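Local atomic coordinates of Svp1-like protein 2 (Kluyveromyces lactis, PDB entry 4V16), a protein that belongs to the PROPPIN family of phosphoinositide-binding beta-propellers and is probably involved in mitochondrial or peroxisomal functions and amino acid signalling. Residues Thr247-Glu252 with Glu267-Asn272; Asp229-Pro234 with Ile286-Asp291; Gly201-Val206 with Val215-Arg220. All blocks are in the same frame, centred on the assembly; numbering follows the deposited sequence.

Interaction 1: residues Thr247-Glu252 with Glu267-Asn272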
loop_
_atom_site.group_PDB
_atom_site.type_symbol
_atom_site.label_atom_id
_atom_site.label_comp_id
_atom_site.label_asym_id
_atom_site.label_seq_id
_atom_site.Cartn_x
_atom_site.Cartn_y
_atom_site.Cartn_z
ATOM N N THR A 247 -13.433 -9.135 7.528
ATOM C CA THR A 247 -14.605 -8.386 7.108
ATOM C C THR A 247 -14.141 -7.175 6.305
ATOM O O THR A 247 -13.263 -6.431 6.747
ATOM C CB THR A 247 -15.450 -7.922 8.311
ATOM O OG1 THR A 247 -15.838 -9.057 9.097
ATOM C CG2 THR A 247 -16.696 -7.177 7.846
ATOM N N LEU A 248 -14.718 -6.992 5.121
ATOM C CA LEU A 248 -14.431 -5.824 4.296
ATOM C C LEU A 248 -15.356 -4.674 4.681
ATOM O O LEU A 248 -16.576 -4.787 4.563
ATOM C CB LEU A 248 -14.584 -6.163 2.811
ATOM C CG LEU A 248 -14.470 -5.003 1.813
ATOM C CD1 LEU A 248 -13.113 -4.327 1.914
ATOM C CD2 LEU A 248 -14.717 -5.500 0.396
ATOM N N HIS A 249 -14.768 -3.577 5.151
ATOM C CA HIS A 249 -15.516 -2.372 5.502
ATOM C C HIS A 249 -15.345 -1.292 4.441
ATOM O O HIS A 249 -14.352 -1.275 3.714
ATOM C CB HIS A 249 -15.059 -1.822 6.853
ATOM C CG HIS A 249 -15.230 -2.780 7.990
ATOM N ND1 HIS A 249 -16.365 -2.815 8.769
ATOM C CD2 HIS A 249 -14.403 -3.731 8.485
ATOM C CE1 HIS A 249 -16.234 -3.751 9.692
ATOM N NE2 HIS A 249 -15.052 -4.321 9.541
ATOM N N VAL A 250 -16.319 -0.390 4.361
ATOM C CA VAL A 250 -16.215 0.789 3.509
ATOM C C VAL A 250 -16.786 1.989 4.255
ATOM O O VAL A 250 -17.937 1.963 4.688
ATOM C CB VAL A 250 -16.957 0.602 2.175
ATOM C CG1 VAL A 250 -16.756 1.818 1.281
ATOM C CG2 VAL A 250 -16.476 -0.660 1.471
ATOM N N PHE A 251 -15.974 3.031 4.409
ATOM C CA PHE A 251 -16.378 4.229 5.136
ATOM C C PHE A 251 -16.529 5.411 4.184
ATOM O O PHE A 251 -15.702 5.599 3.292
ATOM C CB PHE A 251 -15.356 4.558 6.227
ATOM C CG PHE A 251 -15.118 3.433 7.195
ATOM C CD1 PHE A 251 -15.897 3.301 8.334
ATOM C CD2 PHE A 251 -14.112 2.508 6.971
ATOM C CE1 PHE A 251 -15.679 2.266 9.229
ATOM C CE2 PHE A 251 -13.889 1.472 7.862
ATOM C CZ PHE A 251 -14.673 1.352 8.992
ATOM N N GLU A 252 -17.588 6.197 4.369
ATOM C CA GLU A 252 -17.806 7.392 3.560
ATOM C C GLU A 252 -17.166 8.593 4.248
ATOM O O GLU A 252 -17.244 8.731 5.469
ATOM C CB GLU A 252 -19.299 7.631 3.326
ATOM C CG GLU A 252 -19.584 8.513 2.124
ATOM C CD GLU A 252 -21.051 8.529 1.737
ATOM O OE1 GLU A 252 -21.909 8.459 2.643
ATOM O OE2 GLU A 252 -21.343 8.612 0.525
ATOM N N GLU A 267 -19.025 7.451 13.544
ATOM C CA GLU A 267 -19.715 7.030 12.329
ATOM C C GLU A 267 -19.191 5.680 11.855
ATOM O O GLU A 267 -17.982 5.468 11.759
ATOM C CB GLU A 267 -19.558 8.074 11.238
ATOM N N TRP A 268 -20.116 4.775 11.554
ATOM C CA TRP A 268 -19.778 3.408 11.186
ATOM C C TRP A 268 -19.712 3.245 9.672
ATOM O O TRP A 268 -20.054 4.161 8.924
ATOM C CB TRP A 268 -20.804 2.442 11.775
ATOM C CG TRP A 268 -21.036 2.648 13.237
ATOM C CD1 TRP A 268 -21.797 3.621 13.818
ATOM C CD2 TRP A 268 -20.503 1.863 14.310
ATOM N NE1 TRP A 268 -21.771 3.490 15.184
ATOM C CE2 TRP A 268 -20.984 2.418 15.511
ATOM C CE3 TRP A 268 -19.668 0.743 14.369
ATOM C CZ2 TRP A 268 -20.655 1.892 16.758
ATOM C CZ3 TRP A 268 -19.344 0.224 15.609
ATOM C CH2 TRP A 268 -19.836 0.798 16.787
ATOM N N SER A 269 -19.274 2.071 9.227
ATOM C CA SER A 269 -19.131 1.801 7.803
ATOM C C SER A 269 -20.488 1.787 7.115
ATOM O O SER A 269 -21.499 1.429 7.720
ATOM C CB SER A 269 -18.418 0.467 7.576
ATOM O OG SER A 269 -19.164 -0.611 8.115
ATOM N N ILE A 270 -20.501 2.187 5.848
ATOM C CA ILE A 270 -21.716 2.159 5.043
ATOM C C ILE A 270 -21.928 0.763 4.447
ATOM O O ILE A 270 -23.010 0.448 3.948
ATOM C CB ILE A 270 -21.667 3.215 3.909
ATOM C CG1 ILE A 270 -20.542 2.899 2.920
ATOM C CG2 ILE A 270 -21.485 4.610 4.500
ATOM C CD1 ILE A 270 -20.400 3.893 1.797
ATOM N N CYS A 271 -20.888 -0.067 4.507
ATOM C CA CYS A 271 -20.934 -1.428 3.974
ATOM C C CYS A 271 -20.205 -2.412 4.871
ATOM O O CYS A 271 -19.321 -2.035 5.641
ATOM C CB CYS A 271 -20.309 -1.487 2.580
ATOM S SG CYS A 271 -21.325 -0.829 1.270
ATOM N N ASN A 272 -20.584 -3.678 4.752
ATOM C CA ASN A 272 -19.860 -4.768 5.387
ATOM C C ASN A 272 -19.943 -6.005 4.510
ATOM O O ASN A 272 -20.921 -6.194 3.786
ATOM C CB ASN A 272 -20.422 -5.065 6.775
ATOM C CG ASN A 272 -20.209 -3.924 7.743
ATOM O OD1 ASN A 272 -19.081 -3.645 8.146
ATOM N ND2 ASN A 272 -21.292 -3.256 8.125
#
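Thr-247 meets Asn-272 at long range, CG2 to OD1 at 4.3 Å. The next step is made by backbone: Leu-248 O receives a CA-H...O contact from Asn-272 CA at 3.4 Å. His-249 meets the same asparagine through its ring. Its ND1 lies 2.9 Å from Asn-272 OD1, and the imidazole and amide planes stand perpendicular. Ser-269 OG sits at the imidazole edge, close to the ring plane. Thr-247 CG2 packs on one face of this imidazole, and Arg-220 also touches the histidine. The two segments belong to one four-stranded propeller blade, 247-252 as the third strand and 271-274 as the outermost. The disordered Gly-Ser linker that joins them is engineered and replaces loop 6CD. Residues 268-270 come in as loop before the strand 271-274. Val-250 O accepts a hydrogen bond from Ile-270 N at 2.8 Å. The donor nitrogen lies almost on the extension of the carbonyl bond, though the N-H...O angle is bent to 144°. Val-250 CB also packs on Cys-271 CB at 4.0 Å. Trp-318 and Leu-320 also touch the cysteine. Phe-251 points away at its root, but CG lies beside the backbone N (chi1 -56°), and the end of the ring comes back near Ser-269. Ser-269 CB makes a CH-pi contact over its face, 4.0 Å from the centroid. Glu-252 CB rests 3.9 Å from Ile-270 CG2.

Interaction 2: residues Asp229-Pro234 with Ile286-Asp291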
loop_
_atom_site.group_PDB
_atom_site.type_symbol
_atom_site.label_atom_id
_atom_site.label_comp_id
_atom_site.label_asym_id
_atom_site.label_seq_id
_atom_site.Cartn_x
_atom_site.Cartn_y
_atom_site.Cartn_z
ATOM N N ASP A 229 -5.316 -4.217 5.693
ATOM C CA ASP A 229 -5.058 -3.212 4.667
ATOM C C ASP A 229 -6.127 -2.122 4.610
ATOM O O ASP A 229 -7.281 -2.340 4.983
ATOM C CB ASP A 229 -4.943 -3.880 3.293
ATOM C CG ASP A 229 -4.301 -2.975 2.254
ATOM O OD1 ASP A 229 -3.430 -2.161 2.626
ATOM O OD2 ASP A 229 -4.664 -3.081 1.065
ATOM N N MET A 230 -5.712 -0.946 4.142
ATOM C CA MET A 230 -6.607 0.171 3.860
ATOM C C MET A 230 -6.362 0.666 2.443
ATOM O O MET A 230 -5.282 0.468 1.888
ATOM C CB MET A 230 -6.384 1.322 4.838
ATOM C CG MET A 230 -6.778 1.042 6.268
ATOM S SD MET A 230 -6.304 2.422 7.324
ATOM C CE MET A 230 -7.285 2.071 8.776
ATOM N N ARG A 231 -7.356 1.325 1.860
ATOM C CA ARG A 231 -7.181 1.919 0.542
ATOM C C ARG A 231 -8.286 2.919 0.218
ATOM O O ARG A 231 -9.472 2.611 0.339
ATOM C CB ARG A 231 -7.135 0.828 -0.528
ATOM C CG ARG A 231 -6.310 1.197 -1.741
ATOM C CD ARG A 231 -4.813 1.232 -1.427
ATOM N NE ARG A 231 -4.201 -0.093 -1.470
ATOM C CZ ARG A 231 -2.922 -0.338 -1.199
ATOM N NH1 ARG A 231 -2.108 0.651 -0.857
ATOM N NH2 ARG A 231 -2.455 -1.576 -1.268
ATOM N N TRP A 232 -7.882 4.117 -0.193
ATOM C CA TRP A 232 -8.821 5.162 -0.586
ATOM C C TRP A 232 -9.394 4.900 -1.973
ATOM O O TRP A 232 -8.707 4.374 -2.851
ATOM C CB TRP A 232 -8.138 6.530 -0.577
ATOM C CG TRP A 232 -7.724 7.010 0.778
ATOM C CD1 TRP A 232 -6.582 6.686 1.451
ATOM C CD2 TRP A 232 -8.441 7.918 1.621
ATOM N NE1 TRP A 232 -6.547 7.332 2.663
ATOM C CE2 TRP A 232 -7.678 8.095 2.791
ATOM C CE3 TRP A 232 -9.659 8.597 1.502
ATOM C CZ2 TRP A 232 -8.090 8.920 3.834
ATOM C CZ3 TRP A 232 -10.067 9.414 2.538
ATOM C CH2 TRP A 232 -9.285 9.570 3.689
ATOM N N SER A 233 -10.650 5.281 -2.172
ATOM C CA SER A 233 -11.254 5.208 -3.495
ATOM C C SER A 233 -10.565 6.229 -4.398
ATOM O O SER A 233 -9.919 7.154 -3.904
ATOM C CB SER A 233 -12.761 5.460 -3.424
ATOM O OG SER A 233 -13.041 6.708 -2.814
ATOM N N PRO A 234 -10.685 6.059 -5.724
ATOM C CA PRO A 234 -9.995 6.949 -6.667
ATOM C C PRO A 234 -10.318 8.431 -6.461
ATOM O O PRO A 234 -9.440 9.272 -6.656
ATOM C CB PRO A 234 -10.499 6.467 -8.030
ATOM C CG PRO A 234 -10.866 5.041 -7.810
ATOM C CD PRO A 234 -11.413 4.983 -6.419
ATOM N N ILE A 286 -5.984 -4.495 -0.921
ATOM C CA ILE A 286 -7.161 -3.942 -1.573
ATOM C C ILE A 286 -6.758 -3.079 -2.767
ATOM O O ILE A 286 -5.713 -2.429 -2.747
ATOM C CB ILE A 286 -7.997 -3.081 -0.601
ATOM C CG1 ILE A 286 -8.226 -3.808 0.728
ATOM C CG2 ILE A 286 -9.333 -2.715 -1.231
ATOM C CD1 ILE A 286 -8.631 -2.884 1.851
ATOM N N ALA A 287 -7.595 -3.074 -3.801
ATOM C CA ALA A 287 -7.392 -2.202 -4.951
ATOM C C ALA A 287 -8.725 -1.754 -5.529
ATOM O O ALA A 287 -9.570 -2.577 -5.878
ATOM C CB ALA A 287 -6.572 -2.905 -6.013
ATOM N N TRP A 288 -8.910 -0.441 -5.620
ATOM C CA TRP A 288 -10.074 0.122 -6.288
ATOM C C TRP A 288 -9.866 0.130 -7.797
ATOM O O TRP A 288 -8.905 0.715 -8.294
ATOM C CB TRP A 288 -10.345 1.543 -5.799
ATOM C CG TRP A 288 -10.820 1.629 -4.386
ATOM C CD1 TRP A 288 -10.053 1.616 -3.259
ATOM C CD2 TRP A 288 -12.177 1.759 -3.946
ATOM N NE1 TRP A 288 -10.847 1.726 -2.143
ATOM C CE2 TRP A 288 -12.156 1.815 -2.538
ATOM C CE3 TRP A 288 -13.407 1.833 -4.606
ATOM C CZ2 TRP A 288 -13.318 1.940 -1.778
ATOM C CZ3 TRP A 288 -14.559 1.956 -3.852
ATOM C CH2 TRP A 288 -14.506 2.008 -2.452
ATOM N N ILE A 289 -10.768 -0.521 -8.523
ATOM C CA ILE A 289 -10.707 -0.543 -9.983
ATOM C C ILE A 289 -11.586 0.557 -10.566
ATOM O O ILE A 289 -11.523 0.848 -11.760
ATOM C CB ILE A 289 -11.139 -1.908 -10.551
ATOM C CG1 ILE A 289 -12.549 -2.272 -10.075
ATOM C CG2 ILE A 289 -10.141 -2.975 -10.133
ATOM C CD1 ILE A 289 -13.113 -3.511 -10.728
ATOM N N SER A 290 -12.409 1.158 -9.713
ATOM C CA SER A 290 -13.231 2.300 -10.094
ATOM C C SER A 290 -13.719 2.993 -8.832
ATOM O O SER A 290 -13.252 2.691 -7.736
ATOM C CB SER A 290 -14.414 1.864 -10.959
ATOM O OG SER A 290 -15.332 1.089 -10.210
ATOM N N ASP A 291 -14.658 3.920 -8.985
ATOM C CA ASP A 291 -15.250 4.590 -7.833
ATOM C C ASP A 291 -16.265 3.688 -7.139
ATOM O O ASP A 291 -16.755 4.021 -6.059
ATOM C CB ASP A 291 -15.922 5.899 -8.255
ATOM C CG ASP A 291 -14.924 7.021 -8.501
ATOM O OD1 ASP A 291 -13.960 7.155 -7.714
ATOM O OD2 ASP A 291 -15.109 7.775 -9.482
#
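Asp-229 and Ile-286 start the contact with a nearly straight bond. Ile-286 N donates to Asp-229 OD2 at 2.8 Å, using the anti lone pair of that oxygen. Asp-229 CG is anti to its own N (chi1 -164°), which carries the carboxylate across to the other strand. The other oxygen, OD1, forms a salt bridge with Arg-186, so the carboxylate is gripped from two blades. Ile-286 slides its side chain back past Asp-229, and CD1 reaches Asp-229 O at 3.5 Å. Arg-231 bends at chi2 and chi3, and its NE donates to Ile-286 O at 3.1 Å, with the oxygen in the guanidinium plane. NH2 interacts with Asp-229 OD2 by charge alone, since the oxygen lies well out of the guanidinium plane; Glu-21 adds a long, weak ion pair.

Trp-288 carries much of the close packing, together with Ile-286. Its NE1 donates to Arg-231 O at 3.0 Å, from above the carbonyl plane. Ser-233 CA sits over the five-membered ring, 3.5 Å from its centroid and 6° off the normal. Ser-233 CB sits over the six-membered ring, while Ser-233 OG turns to Asp-235 and Lys-238. Ala-240 and Leu-294 also touch the tryptophan.

The far end is looser and partly exposed. Pro-234 CD still leans on Trp-288 CB at 3.7 Å, but Asp-291 meets the proline ring only through OD1, 3.5 Å from Pro-234 CB. The strands 229-232 and 286-288 run nearly parallel, 6.8 Å apart at their axes. This is the interface of neighbouring beta-propeller blades, packed through their innermost strands.

Interaction 3: residues Gly201-Val206 with Val215-Arg220; sequences GTLIRV and VREFRR
Glu-217 runs straight out, with CG anti to the backbone N (chi1 179°), and Arg-205 extends from CG to NE beside it. The two side chains point the same way. Arg-205 NE reaches Glu-217 OE1 at 3.4 Å, a weak bond within a salt bridge, with the oxygen at the guanidinium edge. Arg-205 NH1 binds Ala-177 O as well. On this side Leu-203 CD2 lies 3.3 Å from Arg-219 NH1, near the guanidinium plane. On the other face Ile-204 CB faces Phe-218 CB, and Val-206 CG2 touches Phe-218 CE2 at 3.8 Å, beside Arg-216, whose end leads away. The strands form the antiparallel hairpin of the two outer strands of a blade. Ile-204 and Phe-218 exchange a pair of backbone hydrogen bonds. Val-215 and Arg-216 both face Val-206 in a classic beta bulge, where Val-206 O accepts from Val-215 N at 2.6 Å and weakly from Arg-216 N. At the other end, Phe-218, Arg-219 and Arg-220 begin the FRRG motif, which PROPPINs use for phosphoinositide binding. Arg-220 bends at chi2 and chi3. Its NE donates to Gly-201 O at 3.0 Å, from above the carbonyl plane, and its NH2 pairs with Asp-223.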
loop_
_atom_site.group_PDB
_atom_site.type_symbol
_atom_site.label_atom_id
_atom_site.label_comp_id
_atom_site.label_asym_id
_atom_site.label_seq_id
_atom_site.Cartn_x
_atom_site.Cartn_y
_atom_site.Cartn_z
ATOM N N GLY A 201 -7.157 -1.285 16.367
ATOM C CA GLY A 201 -7.895 -1.358 15.120
ATOM C C GLY A 201 -9.355 -0.988 15.299
ATOM O O GLY A 201 -10.184 -1.266 14.431
ATOM N N THR A 202 -9.670 -0.356 16.426
ATOM C CA THR A 202 -11.044 0.035 16.728
ATOM C C THR A 202 -11.395 1.377 16.093
ATOM O O THR A 202 -12.525 1.581 15.650
ATOM C CB THR A 202 -11.280 0.119 18.247
ATOM O OG1 THR A 202 -10.254 0.915 18.853
ATOM C CG2 THR A 202 -11.271 -1.268 18.865
ATOM N N LEU A 203 -10.419 2.280 16.050
ATOM C CA LEU A 203 -10.629 3.628 15.529
ATOM C C LEU A 203 -9.754 3.901 14.312
ATOM O O LEU A 203 -8.559 3.601 14.313
ATOM C CB LEU A 203 -10.342 4.667 16.613
ATOM C CG LEU A 203 -11.031 4.445 17.961
ATOM C CD1 LEU A 203 -10.548 5.468 18.977
ATOM C CD2 LEU A 203 -12.544 4.504 17.816
ATOM N N ILE A 204 -10.363 4.478 13.280
ATOM C CA ILE A 204 -9.655 4.868 12.066
ATOM C C ILE A 204 -9.791 6.373 11.866
ATOM O O ILE A 204 -10.868 6.867 11.531
ATOM C CB ILE A 204 -10.198 4.126 10.831
ATOM C CG1 ILE A 204 -10.025 2.616 11.006
ATOM C CG2 ILE A 204 -9.487 4.592 9.565
ATOM C CD1 ILE A 204 -10.908 1.803 10.096
ATOM N N ARG A 205 -8.692 7.096 12.071
ATOM C CA ARG A 205 -8.710 8.554 12.012
ATOM C C ARG A 205 -8.188 9.071 10.677
ATOM O O ARG A 205 -7.333 8.446 10.050
ATOM C CB ARG A 205 -7.882 9.141 13.155
ATOM C CG ARG A 205 -8.400 8.776 14.538
ATOM C CD ARG A 205 -8.003 9.818 15.571
ATOM N NE ARG A 205 -8.616 9.560 16.873
ATOM C CZ ARG A 205 -8.009 8.973 17.903
ATOM N NH1 ARG A 205 -6.746 8.570 17.814
ATOM N NH2 ARG A 205 -8.670 8.791 19.038
ATOM N N VAL A 206 -8.720 10.216 10.252
ATOM C CA VAL A 206 -8.312 10.859 9.006
ATOM C C VAL A 206 -7.821 12.277 9.285
ATOM O O VAL A 206 -8.520 13.065 9.923
ATOM C CB VAL A 206 -9.468 10.910 7.992
ATOM C CG1 VAL A 206 -9.016 11.560 6.689
ATOM C CG2 VAL A 206 -10.000 9.510 7.726
ATOM N N VAL A 215 -9.813 15.330 10.359
ATOM C CA VAL A 215 -10.978 15.506 9.503
ATOM C C VAL A 215 -12.124 14.612 9.964
ATOM O O VAL A 215 -13.261 15.067 10.085
ATOM C CB VAL A 215 -10.652 15.186 8.030
ATOM C CG1 VAL A 215 -11.902 15.294 7.159
ATOM C CG2 VAL A 215 -9.569 16.116 7.518
ATOM N N ARG A 216 -11.824 13.341 10.213
ATOM C CA ARG A 216 -12.857 12.381 10.580
ATOM C C ARG A 216 -12.327 11.263 11.469
ATOM O O ARG A 216 -11.127 10.993 11.505
ATOM C CB ARG A 216 -13.484 11.772 9.326
ATOM C CG ARG A 216 -14.999 11.643 9.387
ATOM C CD ARG A 216 -15.656 12.362 8.228
ATOM N NE ARG A 216 -15.218 13.754 8.120
ATOM C CZ ARG A 216 -15.716 14.638 7.257
ATOM N NH1 ARG A 216 -16.684 14.288 6.420
ATOM N NH2 ARG A 216 -15.247 15.878 7.231
ATOM N N GLU A 217 -13.247 10.616 12.178
ATOM C CA GLU A 217 -12.921 9.501 13.055
ATOM C C GLU A 217 -13.973 8.411 12.903
ATOM O O GLU A 217 -15.129 8.596 13.282
ATOM C CB GLU A 217 -12.834 9.968 14.510
ATOM C CG GLU A 217 -12.511 8.861 15.506
ATOM C CD GLU A 217 -12.426 9.367 16.936
ATOM O OE1 GLU A 217 -11.850 10.456 17.151
ATOM O OE2 GLU A 217 -12.941 8.679 17.843
ATOM N N PHE A 218 -13.561 7.278 12.342
ATOM C CA PHE A 218 -14.462 6.157 12.107
ATOM C C PHE A 218 -14.344 5.103 13.203
ATOM O O PHE A 218 -13.342 5.043 13.916
ATOM C CB PHE A 218 -14.174 5.523 10.747
ATOM C CG PHE A 218 -14.338 6.467 9.593
ATOM C CD1 PHE A 218 -15.595 6.922 9.229
ATOM C CD2 PHE A 218 -13.238 6.889 8.865
ATOM C CE1 PHE A 218 -15.751 7.789 8.167
ATOM C CE2 PHE A 218 -13.389 7.755 7.800
ATOM C CZ PHE A 218 -14.647 8.204 7.449
ATOM N N ARG A 219 -15.376 4.276 13.326
ATOM C CA ARG A 219 -15.386 3.181 14.286
ATOM C C ARG A 219 -15.598 1.860 13.550
ATOM O O ARG A 219 -16.689 1.585 13.049
ATOM C CB ARG A 219 -16.474 3.404 15.337
ATOM C CG ARG A 219 -16.423 2.432 16.500
ATOM C CD ARG A 219 -16.806 3.114 17.804
ATOM N NE ARG A 219 -16.760 2.191 18.935
ATOM C CZ ARG A 219 -15.639 1.746 19.497
ATOM N NH1 ARG A 219 -14.456 2.128 19.033
ATOM N NH2 ARG A 219 -15.700 0.908 20.523
ATOM N N ARG A 220 -14.545 1.051 13.473
ATOM C CA ARG A 220 -14.607 -0.214 12.748
ATOM C C ARG A 220 -15.479 -1.226 13.482
ATOM O O ARG A 220 -16.267 -1.936 12.865
ATOM C CB ARG A 220 -13.205 -0.789 12.543
ATOM C CG ARG A 220 -13.175 -2.093 11.743
ATOM C CD ARG A 220 -12.088 -3.031 12.235
ATOM N NE ARG A 220 -12.224 -3.349 13.657
ATOM C CZ ARG A 220 -13.030 -4.285 14.149
ATOM N NH1 ARG A 220 -13.794 -5.010 13.342
ATOM N NH2 ARG A 220 -13.076 -4.494 15.456
#

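The three contacts lie in three successive blades of a seven-bladed propeller. Interaction 3 comes first in the chain and forms the outer hairpin of one blade. Interaction 1 joins the two outer strands of the next blade. Interaction 2 uses that blade's innermost strand and the first strand of the blade after it. Both segments of interaction 1 fall in the chain between the two of interaction 2, and their centres are about 13 Å apart. Centres of interactions 1 and 3 are about 11 Å apart, those of 2 and 3 about 17 Å. Phe-251 meets Phe-218, and His-249 meets Arg-220. Met-230 and Trp-232 pack on Ile-204 and Val-206. Together the contacts join three blades; the FRRG motif begins in interaction 3.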